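Local coordinates for pirin-like protein (Geobacillus kaustophilus, PDB 2P17) that is of unknown function but binds an iron ion and belongs to the pirin family of cupin-fold proteins, at residues Asp87-Thr92 against His99-Ala104; Leu71-Phe74 against His80-Leu83; Val13-Asn18 against Leu42-Phe47; Leu112-Asn117 against Leu238-Glu243; Lys135-Arg140 against Arg148-Ser153. All blocks are in the same frame, centred on the assembly; numbering follows the deposited sequence.

Contact 1 of 5, residues Asp87-Thr92 against His99-Ala104. With FE (Fe (III) ion), chain B.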
# COMPACT_ATOMS: atom_id res chain seq x y z
N ASP A 87 10.08 5.45 -2.34
CA ASP A 87 9.21 6.63 -2.25
C ASP A 87 7.77 6.28 -2.60
O ASP A 87 7.49 5.28 -3.27
CB ASP A 87 9.69 7.73 -3.20
CG ASP A 87 11.03 8.32 -2.80
OD1 ASP A 87 11.38 8.31 -1.59
OD2 ASP A 87 11.74 8.81 -3.71
N VAL A 88 6.85 7.13 -2.13
CA VAL A 88 5.42 6.93 -2.33
C VAL A 88 4.80 8.22 -2.87
O VAL A 88 5.30 9.32 -2.62
CB VAL A 88 4.74 6.48 -1.00
CG1 VAL A 88 3.21 6.56 -1.04
CG2 VAL A 88 5.19 5.05 -0.63
N GLN A 89 3.75 8.08 -3.68
CA GLN A 89 2.91 9.23 -4.01
C GLN A 89 1.45 8.89 -3.76
O GLN A 89 1.02 7.74 -3.92
CB GLN A 89 3.13 9.72 -5.45
CG GLN A 89 2.75 8.67 -6.49
CD GLN A 89 3.25 8.99 -7.90
OE1 GLN A 89 3.83 10.05 -8.16
NE2 GLN A 89 3.01 8.07 -8.83
N TRP A 90 0.68 9.91 -3.39
CA TRP A 90 -0.72 9.76 -3.04
C TRP A 90 -1.50 10.73 -3.93
O TRP A 90 -1.38 11.95 -3.77
CB TRP A 90 -0.91 10.12 -1.57
CG TRP A 90 -2.10 9.51 -0.91
CD1 TRP A 90 -3.42 9.87 -1.08
CD2 TRP A 90 -2.09 8.44 0.03
NE1 TRP A 90 -4.23 9.08 -0.28
CE2 TRP A 90 -3.43 8.19 0.40
CE3 TRP A 90 -1.07 7.65 0.59
CZ2 TRP A 90 -3.78 7.17 1.30
CZ3 TRP A 90 -1.41 6.64 1.49
CH2 TRP A 90 -2.76 6.42 1.84
N MSE A 91 -2.27 10.19 -4.86
CA MSE A 91 -2.99 11.06 -5.78
C MSE A 91 -4.48 10.92 -5.56
O MSE A 91 -5.04 9.84 -5.73
CB MSE A 91 -2.63 10.73 -7.23
CG MSE A 91 -3.22 11.74 -8.19
SE MSE A 91 -3.05 11.27 -10.07
CE MSE A 91 -1.56 10.03 -9.98
N THR A 92 -5.11 12.01 -5.15
CA THR A 92 -6.56 12.05 -5.01
C THR A 92 -7.15 12.51 -6.34
O THR A 92 -6.93 13.65 -6.75
CB THR A 92 -6.97 13.02 -3.89
OG1 THR A 92 -6.26 12.67 -2.69
CG2 THR A 92 -8.48 12.97 -3.63
N HIS A 99 -3.44 11.39 -15.44
CA HIS A 99 -2.09 11.13 -14.98
C HIS A 99 -1.34 10.21 -15.93
O HIS A 99 -1.94 9.54 -16.77
CB HIS A 99 -2.13 10.53 -13.57
CG HIS A 99 -2.34 9.05 -13.55
ND1 HIS A 99 -1.39 8.16 -13.07
CD2 HIS A 99 -3.38 8.29 -13.98
CE1 HIS A 99 -1.85 6.93 -13.19
NE2 HIS A 99 -3.05 6.98 -13.74
N LYS A 100 -0.02 10.16 -15.76
CA LYS A 100 0.81 9.16 -16.43
C LYS A 100 2.03 8.90 -15.57
O LYS A 100 2.64 9.84 -15.06
CB LYS A 100 1.26 9.65 -17.81
CG LYS A 100 2.19 8.68 -18.53
CD LYS A 100 2.47 9.13 -19.95
CE LYS A 100 3.75 8.47 -20.47
NZ LYS A 100 3.74 8.29 -21.94
N GLU A 101 2.37 7.63 -15.40
CA GLU A 101 3.56 7.22 -14.66
C GLU A 101 4.52 6.64 -15.69
O GLU A 101 4.18 5.68 -16.38
CB GLU A 101 3.22 6.19 -13.57
CG GLU A 101 1.99 6.54 -12.72
CD GLU A 101 2.12 7.88 -12.00
OE1 GLU A 101 3.25 8.29 -11.68
OE2 GLU A 101 1.07 8.50 -11.73
N ASP A 102 5.70 7.25 -15.81
CA ASP A 102 6.63 6.88 -16.87
C ASP A 102 8.05 6.75 -16.29
O ASP A 102 8.55 7.69 -15.68
CB ASP A 102 6.61 7.94 -17.98
CG ASP A 102 7.00 7.37 -19.34
OD1 ASP A 102 6.92 6.14 -19.54
OD2 ASP A 102 7.37 8.17 -20.23
N PRO A 103 8.70 5.58 -16.46
CA PRO A 103 10.09 5.51 -16.00
C PRO A 103 11.00 6.52 -16.69
O PRO A 103 10.80 6.87 -17.86
CB PRO A 103 10.51 4.08 -16.36
CG PRO A 103 9.20 3.32 -16.38
CD PRO A 103 8.24 4.29 -17.00
N ALA A 104 12.02 6.97 -15.95
CA ALA A 104 13.10 7.77 -16.54
C ALA A 104 13.79 6.96 -17.64
O ALA A 104 13.80 5.73 -17.60
CB ALA A 104 14.10 8.16 -15.47
FE FE B . -3.94 5.28 -13.88

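Contact 2 of 5, residues Leu71-Phe74 against His80-Leu83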
# COMPACT_ATOMS: atom_id res chain seq x y z
N LEU A 71 10.96 6.85 -11.24
CA LEU A 71 9.66 7.11 -11.86
C LEU A 71 9.41 8.61 -12.08
O LEU A 71 9.67 9.41 -11.19
CB LEU A 71 8.53 6.52 -11.01
CG LEU A 71 7.09 6.52 -11.55
CD1 LEU A 71 7.00 5.73 -12.85
CD2 LEU A 71 6.13 5.96 -10.53
N GLU A 72 8.92 8.94 -13.27
CA GLU A 72 8.45 10.29 -13.57
C GLU A 72 6.93 10.30 -13.49
O GLU A 72 6.24 9.53 -14.19
CB GLU A 72 8.90 10.73 -14.97
CG GLU A 72 10.40 10.91 -15.08
CD GLU A 72 10.87 11.20 -16.50
OE1 GLU A 72 10.03 11.47 -17.39
OE2 GLU A 72 12.09 11.14 -16.72
N HIS A 73 6.41 11.17 -12.63
CA HIS A 73 4.96 11.30 -12.48
C HIS A 73 4.44 12.56 -13.17
O HIS A 73 5.06 13.63 -13.10
CB HIS A 73 4.56 11.36 -11.01
CG HIS A 73 3.16 11.82 -10.79
ND1 HIS A 73 2.08 10.97 -10.91
CD2 HIS A 73 2.65 13.04 -10.49
CE1 HIS A 73 0.96 11.65 -10.69
NE2 HIS A 73 1.28 12.90 -10.44
N PHE A 74 3.30 12.44 -13.84
CA PHE A 74 2.56 13.60 -14.29
C PHE A 74 1.10 13.51 -13.85
O PHE A 74 0.49 12.45 -13.92
CB PHE A 74 2.61 13.72 -15.82
CG PHE A 74 1.63 14.72 -16.35
CD1 PHE A 74 1.92 16.08 -16.31
CD2 PHE A 74 0.39 14.30 -16.83
CE1 PHE A 74 0.99 17.02 -16.77
CE2 PHE A 74 -0.54 15.23 -17.29
CZ PHE A 74 -0.24 16.58 -17.27
N HIS A 80 4.45 17.91 -13.02
CA HIS A 80 5.49 16.88 -12.95
C HIS A 80 6.15 16.72 -11.60
O HIS A 80 6.44 17.70 -10.90
CB HIS A 80 6.59 17.16 -13.98
CG HIS A 80 6.29 16.62 -15.33
ND1 HIS A 80 6.56 15.31 -15.68
CD2 HIS A 80 5.75 17.20 -16.43
CE1 HIS A 80 6.18 15.10 -16.93
NE2 HIS A 80 5.69 16.23 -17.41
N SER A 81 6.42 15.46 -11.26
CA SER A 81 7.19 15.12 -10.08
C SER A 81 7.99 13.85 -10.36
O SER A 81 7.84 13.24 -11.41
CB SER A 81 6.27 14.90 -8.89
OG SER A 81 5.58 13.67 -9.01
N THR A 82 8.87 13.48 -9.43
CA THR A 82 9.64 12.25 -9.55
C THR A 82 9.58 11.44 -8.26
O THR A 82 9.32 11.99 -7.18
CB THR A 82 11.12 12.51 -9.90
OG1 THR A 82 11.70 13.38 -8.93
CG2 THR A 82 11.26 13.12 -11.31
N LEU A 83 9.79 10.14 -8.40
CA LEU A 83 9.88 9.21 -7.28
C LEU A 83 11.06 8.29 -7.51
O LEU A 83 11.31 7.88 -8.64
CB LEU A 83 8.63 8.33 -7.15
CG LEU A 83 7.29 8.83 -6.58
CD1 LEU A 83 6.33 7.68 -6.44
CD2 LEU A 83 7.42 9.57 -5.26

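Contact 3 of 5, residues Val13-Asn18 against Leu42-Phe47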
# COMPACT_ATOMS: atom_id res chain seq x y z
N VAL A 13 1.29 -13.95 -5.57
CA VAL A 13 1.14 -13.18 -6.81
C VAL A 13 1.70 -13.98 -7.98
O VAL A 13 2.81 -14.52 -7.89
CB VAL A 13 1.80 -11.78 -6.68
CG1 VAL A 13 1.77 -11.01 -8.01
CG2 VAL A 13 1.09 -10.98 -5.60
N GLN A 14 0.91 -14.07 -9.05
CA GLN A 14 1.31 -14.72 -10.30
C GLN A 14 1.48 -13.64 -11.37
O GLN A 14 0.49 -13.07 -11.84
CB GLN A 14 0.26 -15.74 -10.77
CG GLN A 14 -0.14 -16.81 -9.75
CD GLN A 14 -1.17 -17.79 -10.29
OE1 GLN A 14 -0.91 -18.52 -11.25
NE2 GLN A 14 -2.33 -17.84 -9.65
N MSE A 15 2.72 -13.36 -11.73
CA MSE A 15 3.00 -12.32 -12.71
C MSE A 15 2.85 -12.83 -14.13
O MSE A 15 3.10 -14.01 -14.41
CB MSE A 15 4.39 -11.73 -12.50
CG MSE A 15 4.54 -11.14 -11.12
SE MSE A 15 6.04 -9.96 -10.99
CE MSE A 15 5.32 -8.45 -11.99
N THR A 16 2.44 -11.93 -15.02
CA THR A 16 2.28 -12.24 -16.43
C THR A 16 3.00 -11.19 -17.26
O THR A 16 3.15 -10.05 -16.83
CB THR A 16 0.78 -12.31 -16.85
OG1 THR A 16 0.68 -12.77 -18.20
CG2 THR A 16 0.10 -10.96 -16.72
N THR A 17 3.43 -11.58 -18.46
CA THR A 17 4.06 -10.64 -19.36
C THR A 17 3.03 -9.99 -20.28
O THR A 17 2.37 -10.68 -21.08
CB THR A 17 5.21 -11.31 -20.13
OG1 THR A 17 6.19 -11.77 -19.19
CG2 THR A 17 5.86 -10.34 -21.10
N ASN A 18 2.85 -8.68 -20.13
CA ASN A 18 1.92 -7.92 -20.96
C ASN A 18 2.54 -7.61 -22.31
O ASN A 18 1.88 -7.72 -23.35
CB ASN A 18 1.54 -6.59 -20.30
CG ASN A 18 0.80 -6.77 -19.00
OD1 ASN A 18 -0.43 -6.68 -18.96
ND2 ASN A 18 1.54 -6.99 -17.94
N LEU A 42 -4.91 -3.67 -6.09
CA LEU A 42 -3.49 -3.43 -5.89
C LEU A 42 -2.77 -4.21 -6.97
O LEU A 42 -2.92 -5.42 -7.07
CB LEU A 42 -3.02 -3.91 -4.51
CG LEU A 42 -1.51 -3.77 -4.24
CD1 LEU A 42 -1.01 -2.33 -4.34
CD2 LEU A 42 -1.19 -4.34 -2.87
N MSE A 43 -2.01 -3.48 -7.79
CA MSE A 43 -1.33 -4.05 -8.94
C MSE A 43 0.18 -3.88 -8.81
O MSE A 43 0.65 -2.80 -8.44
CB MSE A 43 -1.82 -3.35 -10.20
CG MSE A 43 -1.24 -3.87 -11.48
SE MSE A 43 -2.29 -3.23 -12.96
CE MSE A 43 -3.99 -4.02 -12.46
N GLU A 44 0.92 -4.94 -9.14
CA GLU A 44 2.37 -4.89 -9.22
C GLU A 44 2.75 -4.74 -10.68
O GLU A 44 2.24 -5.46 -11.53
CB GLU A 44 2.98 -6.17 -8.65
CG GLU A 44 4.51 -6.22 -8.75
CD GLU A 44 5.09 -7.61 -8.50
OE1 GLU A 44 4.43 -8.62 -8.83
OE2 GLU A 44 6.22 -7.67 -8.00
N ASP A 45 3.64 -3.79 -10.96
CA ASP A 45 4.09 -3.55 -12.33
C ASP A 45 5.60 -3.47 -12.41
O ASP A 45 6.25 -2.90 -11.53
CB ASP A 45 3.49 -2.25 -12.87
CG ASP A 45 2.00 -2.34 -13.07
OD1 ASP A 45 1.56 -2.94 -14.08
OD2 ASP A 45 1.26 -1.81 -12.22
N ILE A 46 6.15 -4.07 -13.46
CA ILE A 46 7.54 -3.87 -13.81
C ILE A 46 7.51 -3.33 -15.23
O ILE A 46 7.04 -4.02 -16.14
CB ILE A 46 8.34 -5.20 -13.75
CG1 ILE A 46 8.28 -5.79 -12.34
CG2 ILE A 46 9.79 -4.97 -14.23
CD1 ILE A 46 8.89 -7.16 -12.22
N PHE A 47 7.99 -2.11 -15.44
CA PHE A 47 7.77 -1.45 -16.72
C PHE A 47 8.87 -0.49 -17.13
O PHE A 47 9.62 0.02 -16.29
CB PHE A 47 6.37 -0.81 -16.80
CG PHE A 47 6.10 0.25 -15.77
CD1 PHE A 47 5.95 1.58 -16.15
CD2 PHE A 47 5.95 -0.08 -14.42
CE1 PHE A 47 5.67 2.56 -15.21
CE2 PHE A 47 5.68 0.90 -13.46
CZ PHE A 47 5.54 2.23 -13.86

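Contact 4 of 5, residues Leu112-Asn117 against Leu238-Glu243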
# COMPACT_ATOMS: atom_id res chain seq x y z
N LEU A 112 4.19 -0.77 -6.87
CA LEU A 112 2.90 -1.28 -6.40
C LEU A 112 1.91 -0.13 -6.46
O LEU A 112 2.16 0.92 -5.87
CB LEU A 112 3.01 -1.79 -4.97
CG LEU A 112 3.78 -3.10 -4.85
CD1 LEU A 112 4.27 -3.30 -3.44
CD2 LEU A 112 2.90 -4.27 -5.30
N GLN A 113 0.79 -0.33 -7.17
CA GLN A 113 -0.22 0.71 -7.37
C GLN A 113 -1.53 0.31 -6.69
O GLN A 113 -2.18 -0.63 -7.13
CB GLN A 113 -0.45 0.93 -8.86
CG GLN A 113 -1.43 2.03 -9.19
CD GLN A 113 -0.79 3.39 -9.18
OE1 GLN A 113 0.19 3.63 -8.48
NE2 GLN A 113 -1.33 4.30 -9.97
N LEU A 114 -1.89 1.04 -5.65
CA LEU A 114 -3.11 0.79 -4.87
C LEU A 114 -4.20 1.78 -5.26
O LEU A 114 -3.91 2.96 -5.47
CB LEU A 114 -2.77 0.96 -3.39
CG LEU A 114 -3.90 0.80 -2.38
CD1 LEU A 114 -4.14 -0.69 -2.11
CD2 LEU A 114 -3.55 1.53 -1.08
N TRP A 115 -5.43 1.30 -5.38
CA TRP A 115 -6.58 2.20 -5.52
C TRP A 115 -7.38 2.19 -4.25
O TRP A 115 -7.68 1.13 -3.68
CB TRP A 115 -7.50 1.75 -6.65
CG TRP A 115 -6.96 1.96 -8.04
CD1 TRP A 115 -5.68 2.28 -8.39
CD2 TRP A 115 -7.70 1.81 -9.25
NE1 TRP A 115 -5.58 2.36 -9.77
CE2 TRP A 115 -6.81 2.08 -10.32
CE3 TRP A 115 -9.03 1.50 -9.55
CZ2 TRP A 115 -7.21 2.03 -11.67
CZ3 TRP A 115 -9.43 1.44 -10.89
CH2 TRP A 115 -8.52 1.72 -11.92
N VAL A 116 -7.74 3.39 -3.81
CA VAL A 116 -8.56 3.56 -2.61
C VAL A 116 -9.87 4.21 -3.03
O VAL A 116 -9.86 5.20 -3.77
CB VAL A 116 -7.87 4.45 -1.57
CG1 VAL A 116 -8.65 4.45 -0.25
CG2 VAL A 116 -6.43 4.00 -1.32
N ASN A 117 -10.99 3.67 -2.59
CA ASN A 117 -12.28 4.28 -2.93
C ASN A 117 -12.47 5.59 -2.19
O ASN A 117 -11.97 5.76 -1.07
CB ASN A 117 -13.41 3.32 -2.58
CG ASN A 117 -14.69 3.63 -3.32
OD1 ASN A 117 -14.69 4.39 -4.29
ND2 ASN A 117 -15.79 3.01 -2.88
N LEU A 238 5.10 -4.16 3.11
CA LEU A 238 4.17 -3.04 3.20
C LEU A 238 2.86 -3.53 3.79
O LEU A 238 2.31 -4.52 3.34
CB LEU A 238 3.93 -2.42 1.82
CG LEU A 238 5.12 -1.72 1.18
CD1 LEU A 238 4.84 -1.52 -0.30
CD2 LEU A 238 5.42 -0.41 1.87
N LEU A 239 2.37 -2.82 4.80
CA LEU A 239 1.07 -3.12 5.41
C LEU A 239 0.11 -1.99 5.06
O LEU A 239 0.43 -0.81 5.25
CB LEU A 239 1.20 -3.26 6.93
CG LEU A 239 -0.03 -3.64 7.77
CD1 LEU A 239 0.38 -4.41 9.02
CD2 LEU A 239 -0.84 -2.40 8.16
N TYR A 240 -1.08 -2.37 4.58
CA TYR A 240 -2.12 -1.42 4.20
C TYR A 240 -3.38 -1.78 4.96
O TYR A 240 -3.81 -2.93 4.92
CB TYR A 240 -2.46 -1.56 2.73
CG TYR A 240 -1.36 -1.34 1.72
CD1 TYR A 240 -1.19 -0.09 1.11
CD2 TYR A 240 -0.53 -2.39 1.30
CE1 TYR A 240 -0.22 0.10 0.11
CE2 TYR A 240 0.44 -2.20 0.31
CZ TYR A 240 0.59 -0.95 -0.27
OH TYR A 240 1.54 -0.78 -1.26
N ALA A 241 -3.99 -0.81 5.64
CA ALA A 241 -5.26 -1.07 6.31
C ALA A 241 -6.05 0.21 6.32
O ALA A 241 -5.48 1.28 6.50
CB ALA A 241 -5.03 -1.57 7.72
N GLY A 242 -7.36 0.12 6.13
CA GLY A 242 -8.15 1.34 6.06
C GLY A 242 -9.54 1.18 6.60
O GLY A 242 -10.02 0.06 6.81
N GLU A 243 -10.21 2.30 6.79
CA GLU A 243 -11.57 2.30 7.28
C GLU A 243 -12.53 2.03 6.12
O GLU A 243 -12.56 2.80 5.16
CB GLU A 243 -11.88 3.67 7.86
CG GLU A 243 -13.29 3.84 8.34
CD GLU A 243 -13.45 5.13 9.08
OE1 GLU A 243 -13.67 6.16 8.42
OE2 GLU A 243 -13.36 5.11 10.34
O HOH W 1 1.08 1.21 -3.17

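Contact 5 of 5, residues Lys135-Arg140 against Arg148-Ser153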
# COMPACT_ATOMS: atom_id res chain seq x y z
N LYS A 135 12.47 9.53 3.06
CA LYS A 135 13.28 10.22 4.05
C LYS A 135 12.49 11.22 4.90
O LYS A 135 12.92 11.58 6.00
CB LYS A 135 14.47 10.92 3.38
CG LYS A 135 14.06 12.08 2.47
NZ LYS A 135 17.65 14.75 2.01
N ASP A 136 11.34 11.66 4.40
CA ASP A 136 10.53 12.67 5.09
C ASP A 136 9.47 12.07 6.01
O ASP A 136 8.80 12.80 6.74
CB ASP A 136 9.85 13.62 4.09
CG ASP A 136 10.84 14.50 3.33
OD1 ASP A 136 11.91 14.84 3.90
OD2 ASP A 136 10.56 14.85 2.17
N MSE A 137 9.31 10.74 5.97
CA MSE A 137 8.29 10.08 6.77
C MSE A 137 8.77 9.79 8.18
O MSE A 137 9.96 9.50 8.38
CB MSE A 137 7.84 8.77 6.11
CG MSE A 137 7.18 8.93 4.75
SE MSE A 137 5.61 10.11 4.73
CE MSE A 137 6.44 11.64 3.86
N PRO A 138 7.85 9.85 9.16
CA PRO A 138 8.29 9.49 10.51
C PRO A 138 8.50 7.98 10.62
O PRO A 138 7.98 7.22 9.81
CB PRO A 138 7.14 9.98 11.40
CG PRO A 138 5.92 9.93 10.51
CD PRO A 138 6.42 10.21 9.11
N VAL A 139 9.29 7.56 11.60
CA VAL A 139 9.67 6.17 11.73
C VAL A 139 9.62 5.75 13.19
O VAL A 139 10.10 6.49 14.06
CB VAL A 139 11.09 5.95 11.15
CG1 VAL A 139 12.12 6.85 11.83
CG2 VAL A 139 11.51 4.49 11.24
N ARG A 140 9.02 4.60 13.44
CA ARG A 140 9.19 3.88 14.69
C ARG A 140 10.50 3.12 14.61
O ARG A 140 10.63 2.19 13.81
CB ARG A 140 8.09 2.83 14.89
CG ARG A 140 6.87 3.29 15.60
CD ARG A 140 5.83 2.16 15.58
NE ARG A 140 6.15 1.04 16.47
CZ ARG A 140 5.58 -0.16 16.40
NH1 ARG A 140 4.65 -0.40 15.47
NH2 ARG A 140 5.92 -1.13 17.23
N ARG A 148 8.29 2.51 9.01
CA ARG A 148 8.18 3.82 8.38
C ARG A 148 6.72 4.06 8.04
O ARG A 148 6.08 3.23 7.41
CB ARG A 148 9.04 3.87 7.12
CG ARG A 148 9.13 5.24 6.48
CD ARG A 148 10.17 5.22 5.37
NE ARG A 148 11.53 5.08 5.90
CZ ARG A 148 12.27 3.97 5.87
NH1 ARG A 148 11.84 2.81 5.35
NH2 ARG A 148 13.49 4.03 6.40
N VAL A 149 6.19 5.18 8.50
CA VAL A 149 4.76 5.44 8.38
C VAL A 149 4.51 6.38 7.20
O VAL A 149 4.87 7.56 7.25
CB VAL A 149 4.17 6.04 9.69
CG1 VAL A 149 2.65 6.11 9.60
CG2 VAL A 149 4.61 5.20 10.90
N PHE A 150 3.88 5.87 6.15
CA PHE A 150 3.53 6.66 4.98
C PHE A 150 2.15 7.29 5.08
O PHE A 150 1.89 8.32 4.46
CB PHE A 150 3.64 5.83 3.70
CG PHE A 150 5.05 5.63 3.25
CD1 PHE A 150 5.68 6.61 2.50
CD2 PHE A 150 5.76 4.47 3.59
CE1 PHE A 150 6.99 6.45 2.07
CE2 PHE A 150 7.09 4.30 3.16
CZ PHE A 150 7.70 5.30 2.41
N SER A 151 1.28 6.67 5.87
CA SER A 151 -0.06 7.19 6.11
C SER A 151 -0.60 6.60 7.40
O SER A 151 -0.27 5.46 7.74
CB SER A 151 -1.00 6.85 4.95
OG SER A 151 -2.25 7.51 5.09
N GLY A 152 -1.42 7.36 8.11
CA GLY A 152 -2.01 6.86 9.34
C GLY A 152 -0.99 6.79 10.45
O GLY A 152 -0.15 7.68 10.58
N SER A 153 -1.07 5.74 11.26
CA SER A 153 -0.22 5.69 12.43
C SER A 153 0.23 4.30 12.81
O SER A 153 -0.38 3.30 12.43
CB SER A 153 -0.93 6.30 13.63
OG SER A 153 -2.04 5.49 13.97
O HOH W 2 11.85 7.63 7.02

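Contact 1 of 5, residues Asp87-Thr92 against His99-Ala104
The carboxylate of Glu101 and the amide of Gln89 meet with their planes 71° apart: NE2 of Gln89 comes in from above the carboxylate plane, 2.9 Å from OE1 of Glu101, while that oxygen stays close to the plane of the amide. At the edge of the His99 ring sits the same carboxylate, its OE2 accepting a nearly straight bond from His99 ND1 at 2.8 Å. Selenomethionine Met91 approaches this ring obliquely and sets its CE methyl 3.6 Å from His99 ND1 and 3.5 Å from Glu101 OE2. Strands 88-92 and 99-103 run antiparallel with axes 11.1 Å apart, facing walls of the N-terminal cupin barrel that touch through side chains alone. The other imidazole nitrogen, His99 NE2, binds the iron(III) at 1.9 Å; His57 is the second histidine on the metal. Glu101 is a predicted iron ligand, yet here its OE2 stays 6.3 Å from FE and accepts from His99 ND1 instead. A leucine in place of Glu101 would probably leave His99 ND1 and Gln89 NE2 without this acceptor and the imidazole less firmly oriented. The far end of Gln89 is fixed by Tyr129, which bonds its OE1, and by Thr64 at NE2.

Contact 2 of 5, residues Leu71-Phe74 against His80-Leu83
Leu71 to Phe74 and His80 to Leu83 pair as the two arms of an antiparallel beta hairpin, and their backbone donors and acceptors are matched in two hydrogen-bonded pairs. Leu71 N gives to Leu83 O at 2.8 Å and Leu83 N returns to Leu71 O at 2.9 Å; His73 and Ser81 exchange an equivalent couple of bonds. Glu72-Thr82, between them, and Phe74-His80, next to the turn, are non-hydrogen-bonded pairs. Here Thr82 CA closes on Leu71 O at 3.3 Å in a CA-H...O contact, and His80 CA does the same to His73 O.

The polar side chains look to partners beyond the hairpin. Ser81 OG, tucked 3.2 Å from His73 CB, is hydrogen-bonded to Tyr129 OH, whose ring stacks on His73. Both ring nitrogens of His73 are engaged, ND1 with Glu101 and NE2 with Asp75. On the other face of the sheet Glu72 forms a salt bridge with Arg49, and Thr82 OG1 bonds to Arg133. Phe74, with CG trans to its own N (chi1 168°), puts CB over a face of the His80 imidazole, 4.2 Å from the centroid, and CD1 3.9 Å from His80 NE2; the two rings are inclined at 51°. With a carboxylate at each of its nitrogens, the His73 ring is held against rotation and may well favour the positively charged form.

Contact 3 of 5, residues Val13-Asn18 against Leu42-Phe47
Met15 and Glu44 mark the closest approach of the two backbones, 8.2 Å between their CA atoms, and no hydrogen bond joins the segments. In the cupin beta framework strand 22-26 pairs with both 3-19 and 39-47, so the segments 13-18 and 42-47 run in the same general direction as second neighbours and meet through side chains. The long N-terminal strand 3-19 also pairs with strands 212-216 and 224-231, tying the two halves of this bicupin together.

Glu44 stretches out with CG trans to its backbone N (chi1 178°), and the extended chain delivers its carboxylate to selenomethionine Met15, which crosses it at about a right angle. SE of Met15 lies only 3.0 Å from Glu44 OE1, a tight approach that is not a hydrogen bond. Val13 adds its CG1 methyl at 3.7 Å from the same Glu44 OE1, so that, from segment 13-18, this oxygen meets selenium and carbon atoms alone. The other oxygen, OE2, is hydrogen-bonded to His110 NE2, while Tyr193 of strand 189-196 packs against the side chain. An alanine at Glu44 would probably leave His110 NE2 without this acceptor and open a gap beside the Met15 selenium. The bend of Met15 at chi3 (74°) swings the methyl round toward strand 39-47, where Met15 CE rests 3.3 Å from Glu44 OE1 and 3.8 Å from Ile46 CD1.

Contact 4 of 5, residues Leu112-Asn117 against Leu238-Glu243
Leu112 and Leu114 point across to Leu238 and Tyr240, alternate residues of two strands that run nearly parallel, at 10° to each other, with axes 10.4 Å apart. Strand 109-117 belongs to the N-terminal cupin half and strand 235-242 to the C-terminal one, so the contact is the interlock of two beta layers near the centre of this bicupin. The spacing is too wide for backbone pairing, and four inward-facing side chains and a water bridge it.

Leu112 and Leu238 adopt almost the same rotamer, each with CG trans to its own carbonyl carbon, and being on facing strands they slide past one another from opposite directions. Their leading methyls meet, Leu112 CD1 lying 3.7 Å from Leu238 CD1. Leu114 takes the other choice: its CG stands trans to the backbone N (chi1 178°), which carries the CD2 branch along the flank of the tyrosine. That methyl sits 3.6 Å from Tyr240 CD1 and 3.8 Å from Tyr240 CE1, oblique to the ring, while Phe39 and Leu42 of the N-terminal half pack on the same leucine. Tyr240, its CG opposite its own carbonyl carbon (chi1 -60°), runs its ring alongside Leu114 and brings its hydroxyl toward Leu112, and Phe191 and Met169 adjoin it within the C-terminal half. The phenol thus carries a polar group deep into an apolar interface, passing 4.1 Å from Leu112 CB. A water takes up the hydroxyl, at 2.8 Å from Tyr240 OH, and donates to the backbone at 2.9 Å from Leu112 O.

Contact 5 of 5, residues Lys135-Arg140 against Arg148-Ser153
Met137, a selenomethionine, lies across the start of segment 148-153 and meets three successive residues. Its CB rests 3.4 Å from Val149 O and 3.8 Å from Arg148 CG. The next atom, CG, reaches the aromatic side chain beyond, 3.6 Å from Phe150 CD1, the two side chains crossing at about a right angle. A turn at chi2 (-56°) then folds SE back over the backbone, 3.7 Å from Val149 O, and puts it obliquely beside the Phe150 ring, 5.1 Å from the centroid, as a Met-aromatic contact. The terminal CE leads away from segment 148-153. Wrapped by these apolar groups, and by the Pro138 ring as well, Val149 O is buried without a hydrogen-bond partner in the model.

The neighbouring backbone is better served. Val149 N donates to Pro138 O at 3.0 Å with an almost perfectly straight N-H...O angle of 179°. Arg148 adds an indirect link: a water lying at the edge of the guanidinium and in its plane accepts from Arg148 NE at 2.8 Å and donates to Met137 O. The far end of that arginine forms a salt bridge through NH1 with Glu171 of strand 167-174. Phe150 also packs against Val88, so the Met137 cluster abuts the N-terminal cupin half. Val139 and Arg148 form a non-hydrogen-bonded pair at the base of the beta hairpin of strands 139-142 and 145-149, and where that second arm turns its corner, Phe150 and Ser151 both face Met169 in a classic beta bulge.

Overall arrangement
Contacts 1 and 4 are wholly buried, whereas contacts 2, 3 and 5 keep part of their surface at the outside of the chain. Contacts 1 and 2 adjoin, sharing the sheet in which strands 97-103 and 71-75 are neighbours; contact 1 supplies an iron ligand, and contact 2 adds His73 behind it as a second-shell group through Glu101. Contact 4 has leucines and one water-bridged tyrosine instead, as suits the seam between the cupin halves. Strands 39-47 and 109-117 pair directly, which couples contact 3 to contact 4. Contact 5 lies on the opposite side of the chain's centre from contact 3, yet touches contact 1 through Phe150 on Val88. Backbone hydrogen bonds cross contacts 2 and 5, the two hairpins; the others rely on side chains.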